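Local coordinates for protein phenylalanyl-tRNA synthetase beta chain (Bacteroides fragilis, PDB 3IG2) that is the core domain of one subunit of the tetrameric ligase that charges tRNA(Phe) with phenylalanine at the expense of ATP, at residues K5-K8 against L9-L12; S41-S44 against K45-V48; V144-I147 against F148-L151. All coordinates share one frame; numbering follows the deposited sequence.

Contact 1. Residues K5-K8 against L9-L12; sequences KSNK and LQNL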
ATOM      1  N   LYS B   5     -28.074 -10.858  -3.559  1.00 14.64           N
ATOM      2  CA  LYS B   5     -26.930 -10.885  -4.511  1.00 15.22           C
ATOM      3  C   LYS B   5     -26.426  -9.480  -4.806  1.00 15.02           C
ATOM      4  O   LYS B   5     -25.209  -9.231  -4.778  1.00 15.57           O
ATOM      5  CB  LYS B   5     -27.293 -11.558  -5.843  1.00 15.16           C
ATOM      6  CG  LYS B   5     -26.340 -11.093  -6.984  1.00 16.62           C
ATOM      7  CD  LYS B   5     -26.505 -11.789  -8.335  1.00 18.81           C
ATOM      8  CE  LYS B   5     -26.094 -10.812  -9.448  1.00 19.80           C
ATOM      9  NZ  LYS B   5     -25.281 -11.386 -10.564  1.00 20.52           N
ATOM     10  N   SER B   6     -27.358  -8.577  -5.119  1.00 14.34           N
ATOM     11  CA  SER B   6     -27.028  -7.181  -5.367  1.00 13.88           C
ATOM     12  C   SER B   6     -26.358  -6.652  -4.126  1.00 14.12           C
ATOM     13  O   SER B   6     -25.412  -5.858  -4.197  1.00 12.93           O
ATOM     14  CB  SER B   6     -28.285  -6.360  -5.656  1.00 13.97           C
ATOM     15  OG  SER B   6     -27.987  -4.974  -5.800  1.00 12.64           O
ATOM     16  N   ASN B   7     -26.868  -7.104  -2.979  1.00 14.44           N
ATOM     17  CA  ASN B   7     -26.384  -6.623  -1.685  1.00 14.71           C
ATOM     18  C   ASN B   7     -24.971  -7.100  -1.428  1.00 14.02           C
ATOM     19  O   ASN B   7     -24.132  -6.320  -1.004  1.00 13.83           O
ATOM     20  CB  ASN B   7     -27.334  -7.063  -0.566  1.00 15.33           C
ATOM     21  CG  ASN B   7     -28.721  -6.451  -0.715  1.00 17.23           C
ATOM     22  OD1 ASN B   7     -28.892  -5.235  -0.552  1.00 19.66           O
ATOM     23  ND2 ASN B   7     -29.716  -7.290  -1.032  1.00 17.52           N
ATOM     24  N   LYS B   8     -24.726  -8.383  -1.707  1.00 13.90           N
ATOM     25  CA  LYS B   8     -23.399  -8.972  -1.616  1.00 14.31           C
ATOM     26  C   LYS B   8     -22.386  -8.201  -2.480  1.00 14.25           C
ATOM     27  O   LYS B   8     -21.329  -7.783  -1.989  1.00 14.37           O
ATOM     28  CB  LYS B   8     -23.457 -10.443  -2.023  1.00 14.68           C
ATOM     29  CG  LYS B   8     -22.193 -11.230  -1.710  1.00 15.76           C
ATOM     30  CD  LYS B   8     -22.521 -12.676  -1.321  1.00 16.01           C
ATOM     31  CE  LYS B   8     -23.165 -12.757   0.065  1.00 16.18           C
ATOM     32  NZ  LYS B   8     -22.914 -14.087   0.682  1.00 15.00           N
ATOM     33  N   LEU B   9     -22.729  -7.979  -3.750  1.00 13.99           N
ATOM     34  CA  LEU B   9     -21.854  -7.252  -4.682  1.00 12.68           C
ATOM     35  C   LEU B   9     -21.648  -5.805  -4.301  1.00 12.40           C
ATOM     36  O   LEU B   9     -20.553  -5.290  -4.463  1.00 12.38           O
ATOM     37  CB  LEU B   9     -22.351  -7.355  -6.126  1.00 12.67           C
ATOM     38  CG  LEU B   9     -22.350  -8.768  -6.727  1.00 14.32           C
ATOM     39  CD1 LEU B   9     -23.020  -8.753  -8.088  1.00 13.79           C
ATOM     40  CD2 LEU B   9     -20.930  -9.351  -6.826  1.00 14.71           C
ATOM     41  N   GLN B  10     -22.693  -5.134  -3.817  1.00 12.19           N
ATOM     42  CA  GLN B  10     -22.544  -3.766  -3.355  1.00 12.83           C
ATOM     43  C   GLN B  10     -21.487  -3.689  -2.258  1.00 12.57           C
ATOM     44  O   GLN B  10     -20.664  -2.784  -2.260  1.00 12.53           O
ATOM     45  CB  GLN B  10     -23.850  -3.224  -2.771  1.00 13.02           C
ATOM     46  CG  GLN B  10     -24.898  -2.845  -3.801  1.00 15.13           C
ATOM     47  CD  GLN B  10     -26.131  -2.209  -3.166  1.00 15.70           C
ATOM     48  OE1 GLN B  10     -26.033  -1.181  -2.468  1.00 14.40           O
ATOM     49  NE2 GLN B  10     -27.307  -2.799  -3.435  1.00 12.86           N
ATOM     50  N   ASN B  11     -21.540  -4.636  -1.321  1.00 12.37           N
ATOM     51  CA  ASN B  11     -20.592  -4.687  -0.219  1.00 12.80           C
ATOM     52  C   ASN B  11     -19.177  -4.924  -0.759  1.00 12.61           C
ATOM     53  O   ASN B  11     -18.229  -4.245  -0.338  1.00 12.59           O
ATOM     54  CB  ASN B  11     -20.982  -5.761   0.804  1.00 13.00           C
ATOM     55  CG  ASN B  11     -19.943  -5.906   1.916  1.00 14.68           C
ATOM     56  OD1 ASN B  11     -19.727  -4.977   2.710  1.00 14.71           O
ATOM     57  ND2 ASN B  11     -19.286  -7.069   1.969  1.00 15.50           N
ATOM     58  N   LEU B  12     -19.050  -5.852  -1.711  1.00 12.14           N
ATOM     59  CA  LEU B  12     -17.756  -6.199  -2.289  1.00 12.23           C
ATOM     60  C   LEU B  12     -17.146  -4.976  -2.993  1.00 12.84           C
ATOM     61  O   LEU B  12     -15.961  -4.673  -2.821  1.00 12.10           O
ATOM     62  CB  LEU B  12     -17.919  -7.364  -3.261  1.00 12.28           C
ATOM     63  CG  LEU B  12     -17.465  -8.806  -2.933  1.00 14.32           C
ATOM     64  CD1 LEU B  12     -17.119  -9.101  -1.451  1.00 13.75           C
ATOM     65  CD2 LEU B  12     -18.456  -9.842  -3.502  1.00 13.90           C
TER
HETATM   66  O   HOH W   1     -20.381  -9.182   0.303  1.00  8.19           O

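Contact 2. Residues S41-S44 against K45-V48; sequences SYPS and KNLV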
ATOM      1  N   SER B  41     -28.905  16.110 -20.839  1.00 14.67           N
ATOM      2  CA  SER B  41     -28.638  14.749 -20.388  1.00 15.10           C
ATOM      3  C   SER B  41     -29.674  14.305 -19.353  1.00 14.86           C
ATOM      4  O   SER B  41     -30.133  13.163 -19.386  1.00 14.99           O
ATOM      5  CB  SER B  41     -27.208  14.621 -19.858  1.00 15.25           C
ATOM      6  OG  SER B  41     -26.948  15.624 -18.889  1.00 17.82           O
ATOM      7  N   TYR B  42     -30.042  15.212 -18.450  1.00 14.56           N
ATOM      8  CA  TYR B  42     -31.138  14.977 -17.481  1.00 14.95           C
ATOM      9  C   TYR B  42     -32.095  16.149 -17.532  1.00 14.98           C
ATOM     10  O   TYR B  42     -32.006  17.044 -16.695  1.00 14.69           O
ATOM     11  CB  TYR B  42     -30.617  14.767 -16.038  1.00 14.56           C
ATOM     12  CG  TYR B  42     -29.672  13.596 -15.984  1.00 14.71           C
ATOM     13  CD1 TYR B  42     -30.148  12.289 -15.838  1.00 14.09           C
ATOM     14  CD2 TYR B  42     -28.306  13.798 -16.140  1.00 13.58           C
ATOM     15  CE1 TYR B  42     -29.259  11.204 -15.854  1.00 15.80           C
ATOM     16  CE2 TYR B  42     -27.430  12.751 -16.150  1.00 14.78           C
ATOM     17  CZ  TYR B  42     -27.901  11.464 -16.008  1.00 15.31           C
ATOM     18  OH  TYR B  42     -26.971  10.463 -16.035  1.00 18.40           O
ATOM     19  N   PRO B  43     -33.024  16.135 -18.507  1.00 15.39           N
ATOM     20  CA  PRO B  43     -33.852  17.314 -18.753  1.00 15.32           C
ATOM     21  C   PRO B  43     -34.764  17.676 -17.602  1.00 15.07           C
ATOM     22  O   PRO B  43     -35.259  16.818 -16.860  1.00 15.49           O
ATOM     23  CB  PRO B  43     -34.685  16.923 -19.971  1.00 15.59           C
ATOM     24  CG  PRO B  43     -34.002  15.723 -20.539  1.00 15.94           C
ATOM     25  CD  PRO B  43     -33.360  15.034 -19.426  1.00 15.35           C
ATOM     26  N   SER B  44     -34.965  18.971 -17.461  1.00 13.88           N
ATOM     27  CA  SER B  44     -35.860  19.512 -16.483  1.00 13.54           C
ATOM     28  C   SER B  44     -37.276  18.893 -16.611  1.00 13.14           C
ATOM     29  O   SER B  44     -37.938  18.621 -15.604  1.00 12.27           O
ATOM     30  CB  SER B  44     -35.828  21.032 -16.637  1.00 12.74           C
ATOM     31  OG  SER B  44     -37.033  21.623 -16.289  1.00 15.38           O
ATOM     32  N   LYS B  45     -37.710  18.610 -17.837  1.00 12.79           N
ATOM     33  CA  LYS B  45     -39.054  18.070 -18.027  1.00 12.88           C
ATOM     34  C   LYS B  45     -39.211  16.654 -17.502  1.00 13.05           C
ATOM     35  O   LYS B  45     -40.336  16.208 -17.323  1.00 13.04           O
ATOM     36  CB  LYS B  45     -39.496  18.148 -19.489  1.00 13.12           C
ATOM     37  CG  LYS B  45     -38.701  17.301 -20.478  1.00 14.17           C
ATOM     38  CD  LYS B  45     -39.359  17.375 -21.893  1.00 16.41           C
ATOM     39  CE  LYS B  45     -38.452  16.798 -22.971  1.00 18.44           C
ATOM     40  NZ  LYS B  45     -37.667  15.618 -22.461  1.00 19.10           N
ATOM     41  N   ASN B  46     -38.100  15.951 -17.257  1.00 12.44           N
ATOM     42  CA  ASN B  46     -38.174  14.579 -16.700  1.00 12.81           C
ATOM     43  C   ASN B  46     -37.992  14.507 -15.172  1.00 12.71           C
ATOM     44  O   ASN B  46     -37.841  13.430 -14.602  1.00 12.48           O
ATOM     45  CB  ASN B  46     -37.186  13.636 -17.397  1.00 11.97           C
ATOM     46  CG  ASN B  46     -37.419  13.552 -18.889  1.00 13.38           C
ATOM     47  OD1 ASN B  46     -36.514  13.821 -19.674  1.00 16.69           O
ATOM     48  ND2 ASN B  46     -38.641  13.206 -19.292  1.00 11.62           N
ATOM     49  N   LEU B  47     -38.032  15.659 -14.518  1.00 12.46           N
ATOM     50  CA  LEU B  47     -37.871  15.691 -13.067  1.00 13.20           C
ATOM     51  C   LEU B  47     -39.141  15.245 -12.382  1.00 12.37           C
ATOM     52  O   LEU B  47     -40.232  15.552 -12.829  1.00 12.01           O
ATOM     53  CB  LEU B  47     -37.524  17.094 -12.564  1.00 12.43           C
ATOM     54  CG  LEU B  47     -36.094  17.593 -12.763  1.00 13.86           C
ATOM     55  CD1 LEU B  47     -36.075  19.134 -12.568  1.00 13.31           C
ATOM     56  CD2 LEU B  47     -35.164  16.891 -11.818  1.00 12.21           C
ATOM     57  N   VAL B  48     -38.971  14.548 -11.276  1.00 11.92           N
ATOM     58  CA  VAL B  48     -40.078  14.185 -10.419  1.00 12.07           C
ATOM     59  C   VAL B  48     -40.279  15.329  -9.436  1.00 12.05           C
ATOM     60  O   VAL B  48     -39.548  15.428  -8.462  1.00 11.37           O
ATOM     61  CB  VAL B  48     -39.743  12.872  -9.660  1.00 12.53           C
ATOM     62  CG1 VAL B  48     -40.890  12.468  -8.699  1.00 12.80           C
ATOM     63  CG2 VAL B  48     -39.455  11.765 -10.652  1.00 11.35           C
TER

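Contact 3. Residues V144-I147 against F148-L151; sequences VENI and FKRL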
ATOM      1  N   VAL B 144     -13.362   1.893 -12.810  1.00  2.00           N
ATOM      2  CA  VAL B 144     -14.569   1.349 -13.441  1.00  2.25           C
ATOM      3  C   VAL B 144     -14.311  -0.084 -13.919  1.00  3.85           C
ATOM      4  O   VAL B 144     -15.132  -0.960 -13.710  1.00  3.73           O
ATOM      5  CB  VAL B 144     -15.137   2.282 -14.564  1.00  2.05           C
ATOM      6  CG1 VAL B 144     -16.406   1.562 -15.193  1.00  2.00           C
ATOM      7  CG2 VAL B 144     -15.469   3.694 -14.072  1.00  2.32           C
ATOM      8  N   GLU B 145     -13.142  -0.327 -14.512  1.00  7.13           N
ATOM      9  CA  GLU B 145     -12.812  -1.656 -15.060  1.00 10.03           C
ATOM     10  C   GLU B 145     -12.782  -2.693 -13.934  1.00 11.78           C
ATOM     11  O   GLU B 145     -13.287  -3.809 -14.074  1.00 12.04           O
ATOM     12  CB  GLU B 145     -11.473  -1.643 -15.784  1.00 10.56           C
ATOM     13  CG  GLU B 145     -10.896  -3.063 -15.932  1.00 12.96           C
ATOM     14  CD  GLU B 145      -9.894  -3.214 -17.028  1.00 15.06           C
ATOM     15  OE1 GLU B 145      -9.340  -2.220 -17.507  1.00 13.97           O
ATOM     16  OE2 GLU B 145      -9.641  -4.372 -17.419  1.00 21.41           O
ATOM     17  N   ASN B 146     -12.219  -2.296 -12.795  1.00 13.17           N
ATOM     18  CA  ASN B 146     -12.060  -3.208 -11.666  1.00 13.56           C
ATOM     19  C   ASN B 146     -13.375  -3.479 -10.956  1.00 14.16           C
ATOM     20  O   ASN B 146     -13.591  -4.581 -10.417  1.00 13.77           O
ATOM     21  CB  ASN B 146     -10.967  -2.705 -10.730  1.00 13.55           C
ATOM     22  CG  ASN B 146      -9.588  -2.931 -11.310  1.00 15.01           C
ATOM     23  OD1 ASN B 146      -9.362  -3.934 -12.005  1.00 16.92           O
ATOM     24  ND2 ASN B 146      -8.661  -2.006 -11.048  1.00 13.12           N
ATOM     25  N   ILE B 147     -14.265  -2.493 -10.995  1.00 13.22           N
ATOM     26  CA  ILE B 147     -15.640  -2.710 -10.560  1.00 13.73           C
ATOM     27  C   ILE B 147     -16.307  -3.722 -11.477  1.00 14.42           C
ATOM     28  O   ILE B 147     -16.911  -4.693 -10.992  1.00 15.27           O
ATOM     29  CB  ILE B 147     -16.468  -1.412 -10.494  1.00 12.85           C
ATOM     30  CG1 ILE B 147     -15.990  -0.557  -9.325  1.00 12.50           C
ATOM     31  CG2 ILE B 147     -17.923  -1.733 -10.242  1.00 12.15           C
ATOM     32  CD1 ILE B 147     -16.469   0.864  -9.381  1.00  9.21           C
ATOM     33  N   PHE B 148     -16.196  -3.523 -12.788  1.00 14.36           N
ATOM     34  CA  PHE B 148     -16.771  -4.494 -13.721  1.00 14.90           C
ATOM     35  C   PHE B 148     -16.251  -5.917 -13.470  1.00 14.55           C
ATOM     36  O   PHE B 148     -17.036  -6.860 -13.448  1.00 15.27           O
ATOM     37  CB  PHE B 148     -16.548  -4.099 -15.177  1.00 14.33           C
ATOM     38  CG  PHE B 148     -17.315  -2.882 -15.606  1.00 15.62           C
ATOM     39  CD1 PHE B 148     -18.404  -2.408 -14.865  1.00 14.37           C
ATOM     40  CD2 PHE B 148     -16.982  -2.232 -16.777  1.00 14.00           C
ATOM     41  CE1 PHE B 148     -19.120  -1.322 -15.282  1.00 15.78           C
ATOM     42  CE2 PHE B 148     -17.698  -1.128 -17.193  1.00 16.53           C
ATOM     43  CZ  PHE B 148     -18.779  -0.675 -16.440  1.00 15.89           C
ATOM     44  N   LYS B 149     -14.943  -6.067 -13.292  1.00 13.97           N
ATOM     45  CA  LYS B 149     -14.341  -7.368 -13.013  1.00 13.15           C
ATOM     46  C   LYS B 149     -14.908  -7.986 -11.747  1.00 13.43           C
ATOM     47  O   LYS B 149     -15.165  -9.199 -11.698  1.00 12.44           O
ATOM     48  CB  LYS B 149     -12.824  -7.241 -12.880  1.00 13.72           C
ATOM     49  CG  LYS B 149     -12.148  -7.002 -14.195  1.00 13.00           C
ATOM     50  CD  LYS B 149     -10.642  -6.847 -14.032  1.00 14.24           C
ATOM     51  CE  LYS B 149      -9.950  -7.044 -15.369  1.00 14.32           C
ATOM     52  NZ  LYS B 149      -8.477  -6.781 -15.302  1.00 16.63           N
ATOM     53  N   ARG B 150     -15.100  -7.137 -10.730  1.00 13.12           N
ATOM     54  CA  ARG B 150     -15.627  -7.559  -9.448  1.00 13.69           C
ATOM     55  C   ARG B 150     -17.043  -8.096  -9.632  1.00 13.94           C
ATOM     56  O   ARG B 150     -17.448  -9.033  -8.947  1.00 14.06           O
ATOM     57  CB  ARG B 150     -15.593  -6.395  -8.453  1.00 13.83           C
ATOM     58  CG  ARG B 150     -15.859  -6.761  -6.993  1.00 15.26           C
ATOM     59  CD  ARG B 150     -15.600  -8.226  -6.746  1.00 16.13           C
ATOM     60  NE  ARG B 150     -14.750  -8.433  -5.596  1.00 18.39           N
ATOM     61  CZ  ARG B 150     -14.500  -9.623  -5.060  1.00 17.88           C
ATOM     62  NH1 ARG B 150     -15.033 -10.716  -5.593  1.00 18.78           N
ATOM     63  NH2 ARG B 150     -13.715  -9.715  -3.997  1.00 18.56           N
ATOM     64  N   LEU B 151     -17.774  -7.529 -10.591  1.00 13.70           N
ATOM     65  CA  LEU B 151     -19.142  -7.987 -10.859  1.00 13.43           C
ATOM     66  C   LEU B 151     -19.145  -9.176 -11.809  1.00 13.34           C
ATOM     67  O   LEU B 151     -20.192  -9.671 -12.167  1.00 13.32           O
ATOM     68  CB  LEU B 151     -20.021  -6.846 -11.397  1.00 13.37           C
ATOM     69  CG  LEU B 151     -20.067  -5.526 -10.578  1.00 15.56           C
ATOM     70  CD1 LEU B 151     -20.846  -4.395 -11.268  1.00 16.38           C
ATOM     71  CD2 LEU B 151     -20.643  -5.751  -9.186  1.00 14.86           C
TER

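Contact 1. Residues K5-K8 against L9-L12
The first turns of helix 6-19 bring S6 and Q10 together one turn apart. NE2 of Q10 donates to OG of S6 over 3.3 Å, with the hydroxyl close to the plane of the amide. Q10 can lay its amide here because its CG stands beside the backbone N (chi1 -76°) and the chain then runs on extended; CG passes 3.1 Å from O of S6. Both polar ends are also tied to the rest of the domain, OE1 of Q10 to the hydroxyl of Y113 and OG of S6 to NE1 of W209, so the pair joins the helix to strand 109-121 and to helix 209-212. The backbone of the same turns follows the i to i+4 pattern of an alpha-helix: N of Q10 bonds O of S6 at 2.8 Å, and N of L9 reaches O of K5 at 3.0 Å in a nearly straight bond (172°). O of K8 is gripped twice, by N of L12 in its carbonyl plane and by a water at 2.8 Å that accepts from ND2 of N11. K5 and L9 meet through carbon, CE against CD1 at 3.9 Å, while L9 also packs on W209, L151 and M213.

Contact 2. Residues S41-S44 against K45-V48
P43 and N46 close a short turn of 3-10 character that brings the chain round just before strand 48-49. Two successive i to i+3 backbone bonds build it. N of N46 donates to O of P43 over 3.0 Å, and N of L47 donates to O of S44 over 3.2 Å. In both the donor stands well above the carbonyl plane, with a C=O...N angle of 120°, so neither bond uses a lone-pair direction; so tight a turn brings the N-H over its carbonyl instead of in line with it. The two halves of the N46 amide do different work. OD1 rests against the proline ring, 3.3 Å from CG of P43 and 3.4 Å from its CD, a van der Waals contact with ring carbons, whereas ND2 is satisfied by O of F95. K45 approaches the same ring: its CG, set between backbone N and carbonyl carbon (chi1 65°), comes 4.1 Å from CB of P43, and the bend at the end of the chain returns NZ to a similar distance from that CB. L47 covers the second accepting carbonyl, its CB lying 3.4 Å from O of S44. Beyond the turn L47 is buried against Y36 and C60, V48 pairs through its backbone with M61 of strand 60-61, and N46, bonded to F95 through its backbone as well as its side chain, fastens the turn to the end of strand 85-95.

Contact 3. Residues V144-I147 against F148-L151
V144 and F148 make one of two apolar pairs in the last turns of helix 134-150. CG1 of V144 sits over one face of the F148 ring in a CH-pi contact, 3.8 Å from the centroid and 26° off the normal, displaced toward the rim, so that CZ is the closest ring atom at 3.5 Å. The methyl gets there because it is anti to the backbone N (chi1 178°), while CG of F148 leans back beside its own N and carries the ring to the preceding turn. In the other pair, CG2 of I147 lies alongside CD1 of L151 at 4.1 Å. V144, I147 and F148 look inward, V144 packing on A205 and the other two on L207, all of strand 200-207; L151 lies between helices 6-19 and 209-212. The charged part occupies a different side. OE2 of E145 and NZ of K149 form a long salt bridge of 3.4 Å whose hydrogen bond is weak, and the aliphatic CE of K149 is equally close to that oxygen. NZ has its stronger partner in E40 of the second subunit. Along the backbone, N of F148 reaches O of V144 at 2.9 Å, with K149 to E145 following in the same way; R150 meets O of N146 from above the carbonyl plane, and N of L151 bonds O of I147 at 3.0 Å as the helix ends. With two carboxylates, one from each subunit, near a single ammonium, K149 probably offsets charge that would otherwise be repulsive where the subunits meet.

In the fold
Along the chain the three contacts come in series, contact 1 opening the modelled chain, contact 2 following in the loop between strands 30-31 and 48-49, and contact 3 ending helix 134-150. Contacts 1 and 3 have centres 13 Å apart and touch: CB of L9 lies 3.9 Å from CD2 of L151, and CG of L12 lies 3.7 Å from CZ of R150. Helices 6-19 and 134-150 thus pack together, both also meeting W209. Contact 2 is about 29 Å from each, centre to centre, leading into the small three-stranded antiparallel sheet. All three border the large mixed sheet, which with its helices is consistent with the class II synthetase-like core of the PheRS beta subunit.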